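Local atomic coordinates of thioesterase domain-containing protein (Chromobacterium violaceum, PDB entry 4RMM), a protein that probably hydrolyses acyl-CoA thioesters and has the hotdog fold, two identical chains forming the assembly. Residues Q6-L11 and R82-A87; F44-L49 and G67-S72; F107-I112 and D129-P134. One frame throughout, in Å; residues are numbered along the deposited sequence.

How the interactions relate
Interactions 2 and 3 lie on the two faces of one antiparallel sheet, their centres about 12 Å apart. Strands 43-46 and 106-115 are neighbours: Phe44 N lies 2.8 Å from Ala108 O, a probable hydrogen bond, and the methyl of Ala108 meets the Phe69 ring on the side of the helix. Interaction 1 lies across the chain's centre from both, about 22 Å from interaction 2 and 26 Å from interaction 3, centre to centre. It is tied to interaction 2 through helix 67-80, whose first turn packs against strand 43-46 and which leads into the loop at 82-87. Relatives usually carry their active site at the dimer interface, and interaction 2 alone touches the second subunit.

Interaction 1: residues Q6-L11 and R82-A87; sequences QRFADL and RESLEA
Ala9 and Ser84 mark the nearest approach of the backbones, 5.6 Å between their CA atoms, where helix 6-13 lies against the loop that follows helix 67-80. The loop bends sharply here: Ser84 is the centre of an inverse gamma turn closed by a bond from Leu85 N to Glu83 O of 2.7 Å, and its side chain points at the helix. With OG anti to the backbone N (chi1 -179°), the hydroxyl reaches the edge of the Phe8 ring, where OG comes within 3.0 Å of Phe8 CD2, close to the ring plane. Ser84 CB follows at the same edge, 3.5 Å from Phe8 CD2, and also touches the methyl of Ala9, CB to CB 3.8 Å. Small side chains suit both places, because the two backbones come this close. Phe8 is the buried member; beyond this contact its ring packs on Ile20 of helix 17-20 and Met79 of helix 67-80, so the amino-terminal helix is seated on the main body of the chain. Arg82 O also receives a weak hydrogen bond from Arg12 NH2. No hydrogen bond joins the two segments themselves. An aromatic edge is slightly positive and probably attracts the oxygen mildly, but the fit rests mainly on shape and on the burial of Phe8.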
# COMPACT_ATOMS: atom_id res chain seq x y z
N GLN A 6 -14.77 9.22 16.91
CA GLN A 6 -15.46 8.61 18.03
C GLN A 6 -16.28 7.41 17.57
O GLN A 6 -16.35 6.39 18.25
CB GLN A 6 -16.37 9.63 18.72
CG GLN A 6 -17.20 9.06 19.86
CD GLN A 6 -16.37 8.30 20.88
OE1 GLN A 6 -15.34 8.79 21.35
NE2 GLN A 6 -16.81 7.09 21.23
N ARG A 7 -16.90 7.54 16.40
CA ARG A 7 -17.71 6.45 15.87
C ARG A 7 -16.96 5.13 15.87
O ARG A 7 -17.58 4.07 15.94
CB ARG A 7 -18.17 6.78 14.44
CG ARG A 7 -19.37 7.71 14.37
CD ARG A 7 -19.76 8.01 12.94
NE ARG A 7 -21.13 8.52 12.85
CZ ARG A 7 -21.70 8.98 11.74
NH1 ARG A 7 -21.02 9.00 10.60
NH2 ARG A 7 -22.96 9.40 11.76
N PHE A 8 -15.64 5.18 15.80
CA PHE A 8 -14.84 3.96 15.80
C PHE A 8 -15.07 3.13 17.05
O PHE A 8 -15.48 1.98 16.97
CB PHE A 8 -13.35 4.27 15.69
CG PHE A 8 -12.49 3.04 15.62
CD1 PHE A 8 -12.50 2.23 14.49
CD2 PHE A 8 -11.71 2.66 16.70
CE1 PHE A 8 -11.76 1.06 14.44
CE2 PHE A 8 -10.96 1.49 16.66
CZ PHE A 8 -10.98 0.69 15.53
N ALA A 9 -14.80 3.73 18.21
CA ALA A 9 -14.99 3.05 19.49
C ALA A 9 -16.41 2.52 19.55
O ALA A 9 -16.68 1.48 20.15
CB ALA A 9 -14.74 4.02 20.63
N ASP A 10 -17.32 3.26 18.92
CA ASP A 10 -18.73 2.91 18.86
C ASP A 10 -18.97 1.73 17.92
O ASP A 10 -19.80 0.86 18.20
CB ASP A 10 -19.53 4.12 18.41
CG ASP A 10 -20.92 3.76 17.92
OD1 ASP A 10 -21.68 3.12 18.68
OD2 ASP A 10 -21.24 4.10 16.76
N LEU A 11 -18.24 1.69 16.81
CA LEU A 11 -18.39 0.61 15.84
C LEU A 11 -17.62 -0.64 16.24
O LEU A 11 -17.93 -1.73 15.78
CB LEU A 11 -17.96 1.08 14.45
CG LEU A 11 -19.07 1.68 13.58
CD1 LEU A 11 -19.70 2.87 14.28
CD2 LEU A 11 -18.49 2.10 12.24
N ARG A 82 -6.60 -1.42 20.60
CA ARG A 82 -6.21 -0.34 21.51
C ARG A 82 -7.29 0.68 21.81
O ARG A 82 -8.41 0.60 21.31
CB ARG A 82 -4.97 0.40 20.99
CG ARG A 82 -3.67 -0.35 21.18
CD ARG A 82 -2.45 0.57 20.99
NE ARG A 82 -2.27 1.52 22.09
CZ ARG A 82 -2.86 2.72 22.16
NH1 ARG A 82 -3.68 3.13 21.20
NH2 ARG A 82 -2.62 3.51 23.20
N GLU A 83 -6.92 1.65 22.63
CA GLU A 83 -7.81 2.73 23.02
C GLU A 83 -8.00 3.64 21.80
O GLU A 83 -7.04 4.18 21.26
CB GLU A 83 -7.20 3.50 24.20
CG GLU A 83 -7.07 2.66 25.48
CD GLU A 83 -6.16 1.45 25.32
OE1 GLU A 83 -4.94 1.64 25.13
OE2 GLU A 83 -6.68 0.31 25.38
N SER A 84 -9.25 3.76 21.38
CA SER A 84 -9.62 4.56 20.21
C SER A 84 -9.52 6.06 20.49
O SER A 84 -10.48 6.80 20.28
CB SER A 84 -11.05 4.20 19.78
OG SER A 84 -11.46 4.94 18.64
N LEU A 85 -8.35 6.50 20.95
CA LEU A 85 -8.12 7.91 21.26
C LEU A 85 -7.95 8.72 19.98
O LEU A 85 -8.70 9.66 19.71
CB LEU A 85 -6.86 8.05 22.12
CG LEU A 85 -6.39 9.46 22.51
CD1 LEU A 85 -5.72 9.39 23.87
CD2 LEU A 85 -5.45 10.04 21.46
N GLU A 86 -6.94 8.34 19.21
CA GLU A 86 -6.65 8.97 17.94
C GLU A 86 -5.94 7.87 17.17
O GLU A 86 -5.45 6.91 17.77
CB GLU A 86 -5.73 10.19 18.12
CG GLU A 86 -5.42 10.93 16.81
CD GLU A 86 -5.12 12.40 17.02
OE1 GLU A 86 -4.35 12.74 17.94
OE2 GLU A 86 -5.64 13.23 16.24
N ALA A 87 -5.89 8.00 15.85
CA ALA A 87 -5.24 6.99 15.02
C ALA A 87 -3.74 6.97 15.28
O ALA A 87 -3.10 8.02 15.34
CB ALA A 87 -5.52 7.29 13.56

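Interaction 2: residues F44-L49 and G67-S72; sequences FELPFL and GGFMES
Phe44 and Leu46 meet Phe69 where the sheet of the hotdog fold wraps the start of its long helix, 67-80. Along strand 43-46 side chains alternate, so these two point to the helix while Glu45 between them turns away. Phe69 answers from the helix, its CG anti to the backbone N (chi1 164°), which carries the ring out toward the strand. Leu46 lays one methyl over a face of that ring: CD2 stands 3.9 Å from the centroid of the Phe69 ring and only 11° off its normal, a well-centred CH-pi contact. The far end of the same ring reaches Phe44 not through the partner ring but through its methylene, Phe44 CB to Phe69 CZ being 4.0 Å. A branched aliphatic suits the face, offering a single methyl to the pi cloud, and a phenyl group is long and flat enough to bridge from helix to strand. Met30 packs against both Leu46 and Phe69. On another side of the helix, Glu71 OE1 accepts a hydrogen bond from Gly67 N of the second subunit, and its OE2 bonds to Tyr97 OH of that subunit. Three buried apolar side chains with no polar bond between them imply a joint held by dispersion and the exclusion of water, with the CH-pi geometry lending direction.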
# COMPACT_ATOMS: atom_id res chain seq x y z
N PHE A 44 -8.61 -10.65 8.58
CA PHE A 44 -9.14 -10.02 7.37
C PHE A 44 -9.27 -10.99 6.19
O PHE A 44 -8.65 -12.05 6.18
CB PHE A 44 -8.25 -8.85 6.93
CG PHE A 44 -8.15 -7.73 7.92
CD1 PHE A 44 -7.38 -7.86 9.06
CD2 PHE A 44 -8.80 -6.53 7.69
CE1 PHE A 44 -7.25 -6.79 9.96
CE2 PHE A 44 -8.68 -5.46 8.59
CZ PHE A 44 -7.91 -5.60 9.72
N GLU A 45 -10.06 -10.60 5.20
CA GLU A 45 -10.28 -11.41 4.00
C GLU A 45 -10.36 -10.51 2.78
O GLU A 45 -10.81 -9.39 2.85
CB GLU A 45 -11.54 -12.25 4.12
CG GLU A 45 -11.44 -13.37 5.13
CD GLU A 45 -12.54 -14.39 4.95
OE1 GLU A 45 -12.61 -15.34 5.77
OE2 GLU A 45 -13.33 -14.25 4.00
N LEU A 46 -9.92 -11.03 1.65
CA LEU A 46 -9.91 -10.20 0.45
C LEU A 46 -10.15 -11.20 -0.63
O LEU A 46 -9.60 -12.33 -0.52
CB LEU A 46 -8.57 -9.48 0.38
CG LEU A 46 -7.89 -9.10 -0.94
CD1 LEU A 46 -8.88 -8.64 -1.97
CD2 LEU A 46 -6.85 -8.07 -0.67
N PRO A 47 -10.92 -10.83 -1.70
CA PRO A 47 -11.09 -11.87 -2.68
C PRO A 47 -9.99 -11.77 -3.69
O PRO A 47 -10.12 -11.05 -4.67
CB PRO A 47 -12.45 -11.51 -3.26
CG PRO A 47 -12.26 -10.07 -3.52
CD PRO A 47 -11.53 -9.59 -2.23
N PHE A 48 -8.90 -12.46 -3.43
CA PHE A 48 -7.75 -12.42 -4.32
C PHE A 48 -8.02 -13.21 -5.60
O PHE A 48 -7.95 -14.44 -5.61
CB PHE A 48 -6.51 -12.97 -3.61
CG PHE A 48 -5.26 -12.18 -3.89
CD1 PHE A 48 -5.29 -10.79 -3.91
CD2 PHE A 48 -4.05 -12.83 -4.12
CE1 PHE A 48 -4.14 -10.06 -4.16
CE2 PHE A 48 -2.90 -12.10 -4.37
CZ PHE A 48 -2.94 -10.72 -4.39
N LEU A 49 -8.33 -12.49 -6.68
CA LEU A 49 -8.61 -13.12 -7.96
C LEU A 49 -8.14 -12.25 -9.12
O LEU A 49 -7.20 -12.60 -9.83
CB LEU A 49 -10.11 -13.41 -8.10
CG LEU A 49 -10.57 -14.79 -7.60
CD1 LEU A 49 -11.82 -14.65 -6.75
CD2 LEU A 49 -10.83 -15.71 -8.79
N GLY A 67 0.23 -3.96 -0.88
CA GLY A 67 0.83 -3.11 0.13
C GLY A 67 -0.16 -2.26 0.88
O GLY A 67 -0.10 -2.16 2.10
N GLY A 68 -1.07 -1.64 0.14
CA GLY A 68 -2.09 -0.81 0.77
C GLY A 68 -2.97 -1.60 1.72
O GLY A 68 -3.28 -1.14 2.81
N PHE A 69 -3.37 -2.79 1.31
CA PHE A 69 -4.22 -3.67 2.12
C PHE A 69 -3.54 -4.06 3.42
O PHE A 69 -4.08 -3.87 4.50
CB PHE A 69 -4.54 -4.94 1.32
CG PHE A 69 -5.06 -6.07 2.14
CD1 PHE A 69 -6.31 -5.99 2.76
CD2 PHE A 69 -4.32 -7.25 2.28
CE1 PHE A 69 -6.81 -7.06 3.51
CE2 PHE A 69 -4.81 -8.33 3.01
CZ PHE A 69 -6.07 -8.24 3.63
N MSE A 70 -2.33 -4.60 3.29
CA MSE A 70 -1.50 -5.04 4.40
C MSE A 70 -1.25 -3.90 5.39
O MSE A 70 -1.44 -4.04 6.60
CB MSE A 70 -0.18 -5.55 3.83
CG MSE A 70 -0.36 -6.73 2.88
SE MSE A 70 -0.99 -8.32 3.82
CE MSE A 70 0.76 -9.07 4.19
N GLU A 71 -0.81 -2.76 4.87
CA GLU A 71 -0.57 -1.59 5.70
C GLU A 71 -1.81 -1.14 6.49
O GLU A 71 -1.72 -0.87 7.68
CB GLU A 71 -0.04 -0.45 4.82
CG GLU A 71 0.23 0.83 5.57
CD GLU A 71 0.85 1.91 4.67
OE1 GLU A 71 0.23 2.29 3.67
OE2 GLU A 71 1.95 2.36 4.98
N SER A 72 -2.97 -1.05 5.85
CA SER A 72 -4.19 -0.64 6.55
C SER A 72 -4.66 -1.70 7.55
O SER A 72 -5.18 -1.36 8.62
CB SER A 72 -5.35 -0.40 5.57
OG SER A 72 -4.90 -0.20 4.26

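Interaction 3: residues F107-I112 and D129-P134; sequences FAQCEI and DDRSKP
Gln109 and Arg131 both set CG anti to the backbone N, and the arginine (chi1 -170°) then runs fully extended from CG to NE, a long straight arm that carries its guanidinium from the loop to the strand. There Arg131 NH1 donates to Gln109 OE1 at 3.1 Å, with an N-H...O angle of 157°. The oxygen lies at the guanidinium edge, near its plane, but the donor sits well above the carbonyl plane of the amide, and the two flat groups are turned 72° apart. Next to this bond Arg131 NH2 rests 3.6 Å from Gln109 CB, packing along the base of the glutamine. The contact spans the face of the hotdog sheet turned from the central helix: Ala108 and Cys110 point to the helix, and Gln109 between them points to the connection joining strands 119-127 and 136-143. That connection makes a type I beta turn from Asp130 to Lys133, closed by Lys133 N to Asp130 O at 2.8 Å. Glutamine suits its buried place by serving two partners of opposite charge, its OE1 accepting from the arginine while NE2 donates to Asp37 OD2. Arginine suits the other side, being long enough to cross and rich in donors: NH2 forms a salt bridge with Glu125 OE2, and the guanidinium makes a cation-pi contact with Trp127.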
# COMPACT_ATOMS: atom_id res chain seq x y z
N PHE A 107 -6.40 -14.60 3.12
CA PHE A 107 -6.58 -14.34 4.54
C PHE A 107 -5.40 -13.53 5.05
O PHE A 107 -4.30 -13.60 4.49
CB PHE A 107 -6.65 -15.66 5.33
CG PHE A 107 -7.84 -16.52 4.98
CD1 PHE A 107 -9.01 -16.44 5.74
CD2 PHE A 107 -7.80 -17.38 3.89
CE1 PHE A 107 -10.12 -17.22 5.40
CE2 PHE A 107 -8.90 -18.15 3.55
CZ PHE A 107 -10.07 -18.07 4.31
N ALA A 108 -5.62 -12.76 6.11
CA ALA A 108 -4.56 -11.95 6.69
C ALA A 108 -4.83 -11.72 8.16
O ALA A 108 -5.97 -11.46 8.56
CB ALA A 108 -4.44 -10.60 5.95
N GLN A 109 -3.78 -11.81 8.96
CA GLN A 109 -3.91 -11.61 10.39
C GLN A 109 -2.65 -10.98 10.95
O GLN A 109 -1.54 -11.37 10.59
CB GLN A 109 -4.17 -12.94 11.08
CG GLN A 109 -4.65 -12.79 12.51
CD GLN A 109 -5.21 -14.07 13.07
OE1 GLN A 109 -4.48 -14.91 13.59
NE2 GLN A 109 -6.52 -14.24 12.94
N CYS A 110 -2.83 -10.03 11.85
CA CYS A 110 -1.69 -9.34 12.44
C CYS A 110 -1.46 -9.72 13.87
O CYS A 110 -2.35 -10.17 14.58
CB CYS A 110 -1.89 -7.83 12.37
SG CYS A 110 -2.70 -7.29 10.89
N GLU A 111 -0.23 -9.50 14.30
CA GLU A 111 0.14 -9.80 15.66
C GLU A 111 1.03 -8.69 16.19
O GLU A 111 1.92 -8.23 15.48
CB GLU A 111 0.91 -11.12 15.70
CG GLU A 111 1.61 -11.35 17.01
CD GLU A 111 2.48 -12.58 16.97
OE1 GLU A 111 3.65 -12.48 16.54
OE2 GLU A 111 1.97 -13.66 17.34
N ILE A 112 0.79 -8.26 17.42
CA ILE A 112 1.63 -7.22 17.99
C ILE A 112 2.78 -7.82 18.80
O ILE A 112 2.57 -8.35 19.89
CB ILE A 112 0.80 -6.27 18.87
CG1 ILE A 112 -0.30 -5.63 18.02
CG2 ILE A 112 1.71 -5.22 19.48
CD1 ILE A 112 -0.99 -4.46 18.66
N ASP A 129 -4.06 -21.10 1.45
CA ASP A 129 -4.27 -22.49 1.80
C ASP A 129 -3.43 -22.91 2.99
O ASP A 129 -3.88 -23.67 3.84
CB ASP A 129 -3.98 -23.36 0.59
CG ASP A 129 -4.70 -24.68 0.63
OD1 ASP A 129 -5.90 -24.68 0.96
OD2 ASP A 129 -4.07 -25.71 0.32
N ASP A 130 -2.20 -22.39 3.07
CA ASP A 130 -1.32 -22.74 4.16
C ASP A 130 -0.56 -21.54 4.73
O ASP A 130 0.30 -20.95 4.07
CB ASP A 130 -0.35 -23.84 3.69
CG ASP A 130 0.76 -24.11 4.68
OD1 ASP A 130 0.57 -23.87 5.88
OD2 ASP A 130 1.83 -24.58 4.25
N ARG A 131 -0.88 -21.20 5.97
CA ARG A 131 -0.26 -20.07 6.66
C ARG A 131 1.21 -20.35 6.92
O ARG A 131 1.94 -19.48 7.40
CB ARG A 131 -0.99 -19.80 7.97
CG ARG A 131 -0.58 -18.50 8.64
CD ARG A 131 -1.52 -18.16 9.76
NE ARG A 131 -1.15 -16.89 10.38
CZ ARG A 131 -1.84 -16.32 11.36
NH1 ARG A 131 -2.94 -16.90 11.83
NH2 ARG A 131 -1.44 -15.16 11.87
N SER A 132 1.63 -21.57 6.60
CA SER A 132 3.01 -22.01 6.76
C SER A 132 3.79 -21.62 5.50
O SER A 132 5.01 -21.52 5.51
CB SER A 132 3.06 -23.53 6.98
OG SER A 132 3.88 -24.18 6.02
N LYS A 133 3.04 -21.42 4.41
CA LYS A 133 3.60 -21.02 3.12
C LYS A 133 2.80 -19.78 2.71
O LYS A 133 2.04 -19.80 1.74
CB LYS A 133 3.41 -22.14 2.09
CG LYS A 133 4.18 -23.41 2.44
CD LYS A 133 3.95 -24.50 1.41
CE LYS A 133 4.77 -25.74 1.73
NZ LYS A 133 4.58 -26.82 0.71
N PRO A 134 2.99 -18.68 3.45
CA PRO A 134 2.27 -17.43 3.17
C PRO A 134 2.51 -16.82 1.79
O PRO A 134 3.52 -17.08 1.14
CB PRO A 134 2.69 -16.53 4.33
CG PRO A 134 4.09 -16.99 4.64
CD PRO A 134 4.00 -18.50 4.51